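PDB 3WE9: putative phytoene/squalene synthase YisP from Bacillus subtilis subsp. subtilis, which hydrolyses farnesyl diphosphate to farnesol and diphosphate, an activity needed for biofilm formation. Local coordinates for residues A[168-171]-A[172-175]. Sequence-based numbering, arbitrary orientation.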
ATOM      1  N   LEU A 168      -2.858  -6.626 -13.695  1.00 17.47           N
ATOM      2  CA  LEU A 168      -3.050  -8.071 -13.759  1.00 20.09           C
ATOM      3  C   LEU A 168      -2.302  -8.646 -14.959  1.00 21.88           C
ATOM      4  O   LEU A 168      -2.743  -9.622 -15.571  1.00 25.01           O
ATOM      5  CB  LEU A 168      -4.544  -8.394 -13.863  1.00 19.16           C
ATOM      6  CG  LEU A 168      -5.427  -7.900 -12.704  1.00 15.36           C
ATOM      7  CD1 LEU A 168      -6.878  -8.320 -12.956  1.00 19.41           C
ATOM      8  CD2 LEU A 168      -4.920  -8.472 -11.380  1.00 19.82           C
ATOM      9  N   GLY A 169      -1.159  -8.046 -15.277  1.00 23.68           N
ATOM     10  CA  GLY A 169      -0.368  -8.486 -16.416  1.00 24.26           C
ATOM     11  C   GLY A 169       0.314  -9.846 -16.363  1.00 26.55           C
ATOM     12  O   GLY A 169       0.469 -10.490 -17.402  1.00 28.57           O
ATOM     13  N   THR A 170       0.720 -10.293 -15.176  1.00 27.00           N
ATOM     14  CA  THR A 170       1.406 -11.579 -15.029  1.00 27.26           C
ATOM     15  C   THR A 170       0.531 -12.666 -14.405  1.00 28.24           C
ATOM     16  O   THR A 170      -0.521 -12.377 -13.836  1.00 24.77           O
ATOM     17  CB  THR A 170       2.651 -11.442 -14.143  1.00 27.82           C
ATOM     18  OG1 THR A 170       2.242 -11.139 -12.805  1.00 27.06           O
ATOM     19  CG2 THR A 170       3.559 -10.331 -14.657  1.00 28.67           C
ATOM     20  N   ASP A 171       0.981 -13.919 -14.498  1.00 27.77           N
ATOM     21  CA  ASP A 171       0.224 -15.025 -13.929  1.00 28.71           C
ATOM     22  C   ASP A 171       0.179 -14.921 -12.412  1.00 26.73           C
ATOM     23  O   ASP A 171      -0.803 -15.306 -11.789  1.00 25.85           O
ATOM     24  CB  ASP A 171       0.826 -16.378 -14.333  1.00 31.67           C
ATOM     25  CG  ASP A 171       0.628 -16.692 -15.808  1.00 34.95           C
ATOM     26  OD1 ASP A 171      -0.353 -16.194 -16.403  1.00 36.59           O
ATOM     27  OD2 ASP A 171       1.445 -17.457 -16.366  1.00 36.11           O
ATOM     28  N   GLN A 172       1.250 -14.398 -11.821  1.00 27.41           N
ATOM     29  CA  GLN A 172       1.317 -14.236 -10.373  1.00 27.56           C
ATOM     30  C   GLN A 172       0.224 -13.279  -9.905  1.00 26.40           C
ATOM     31  O   GLN A 172      -0.405 -13.496  -8.870  1.00 24.93           O
ATOM     32  CB  GLN A 172       2.686 -13.692  -9.963  1.00 31.74           C
ATOM     33  CG  GLN A 172       2.838 -13.479  -8.464  1.00 39.63           C
ATOM     34  CD  GLN A 172       4.267 -13.163  -8.061  1.00 43.91           C
ATOM     35  OE1 GLN A 172       5.178 -13.968  -8.276  1.00 47.66           O
ATOM     36  NE2 GLN A 172       4.471 -11.988  -7.472  1.00 44.66           N
ATOM     37  N   GLN A 173      -0.005 -12.221 -10.677  1.00 23.89           N
ATOM     38  CA  GLN A 173      -1.032 -11.246 -10.329  1.00 22.27           C
ATOM     39  C   GLN A 173      -2.421 -11.830 -10.610  1.00 20.08           C
ATOM     40  O   GLN A 173      -3.345 -11.667  -9.807  1.00 18.40           O
ATOM     41  CB  GLN A 173      -0.795  -9.953 -11.117  1.00 23.87           C
ATOM     42  CG  GLN A 173       0.593  -9.357 -10.846  1.00 25.31           C
ATOM     43  CD  GLN A 173       0.940  -8.171 -11.733  1.00 26.40           C
ATOM     44  OE1 GLN A 173       0.811  -8.231 -12.953  1.00 24.87           O
ATOM     45  NE2 GLN A 173       1.401  -7.087 -11.113  1.00 28.42           N
ATOM     46  N   LYS A 174      -2.559 -12.527 -11.738  1.00 18.69           N
ATOM     47  CA  LYS A 174      -3.826 -13.149 -12.109  1.00 18.91           C
ATOM     48  C   LYS A 174      -4.229 -14.204 -11.077  1.00 20.11           C
ATOM     49  O   LYS A 174      -5.415 -14.426 -10.837  1.00 17.65           O
ATOM     50  CB  LYS A 174      -3.722 -13.805 -13.492  1.00 19.93           C
ATOM     51  CG  LYS A 174      -3.574 -12.826 -14.657  1.00 18.93           C
ATOM     52  CD  LYS A 174      -3.587 -13.585 -15.981  1.00 22.87           C
ATOM     53  CE  LYS A 174      -3.642 -12.655 -17.182  1.00 21.81           C
ATOM     54  NZ  LYS A 174      -2.425 -11.809 -17.292  1.00 27.42           N
ATOM     55  N   ASN A 175      -3.235 -14.840 -10.465  1.00 20.60           N
ATOM     56  CA  ASN A 175      -3.481 -15.872  -9.455  1.00 24.46           C
ATOM     57  C   ASN A 175      -4.184 -15.356  -8.205  1.00 26.75           C
ATOM     58  O   ASN A 175      -4.814 -16.127  -7.478  1.00 26.13           O
ATOM     59  CB  ASN A 175      -2.165 -16.529  -9.031  1.00 28.80           C
ATOM     60  CG  ASN A 175      -1.747 -17.653  -9.954  1.00 31.36           C
ATOM     61  OD1 ASN A 175      -0.641 -18.179  -9.844  1.00 35.45           O
ATOM     62  ND2 ASN A 175      -2.631 -18.034 -10.865  1.00 32.32           N
TER
HETATM   63  O   HOH W   1      -0.280 -13.744 -17.661  1.00 32.95           O
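Gln173 OE1 reaches back to the start of its own short helix, where it accepts a hydrogen bond from Thr170 N at 3.0 Å and a weak one from the hydroxyl Thr170 OG1. In return Thr170 OG1 accepts from Gln173 N at 3.3 Å, a fairly straight bond of 155°. Threonine suits the N-cap because its short hydroxyl side chain can turn back to this first-turn N-H, whose bond to Thr170 O is weak; a chi1 of 67° sets OG1 between the backbone N and the carbonyl carbon to do so. Glutamine is long enough, extended beyond CG, to span the turn. Its NE2 makes a weak bond to Asp167, whose carboxylate also accepts from Gly169 N.

On another side of the turn, the long, flexible chain of Lys174 lays its CG 3.2 Å from Thr170 O, then bends at its last torsion (chi4 64°), carrying NZ to the loop carbonyl Leu168 O at 2.8 Å, in the carbonyl plane. Lys174 NZ and Asp171 OD1, 4.9 Å apart, are linked by a water that accepts from the ammonium and donates to the carboxylate, in place of a direct salt bridge. Lys174 N and Asn175 N donate to Thr170 O and Asp171 O, the ordinary i to i+4 helical bonds. Buried Leu168 packs its side chain against Val255 and Phe256. The reciprocal Thr170–Gln173 pairing is a capping box, opening helix 171-174 in this all-helical squalene/phytoene synthase fold.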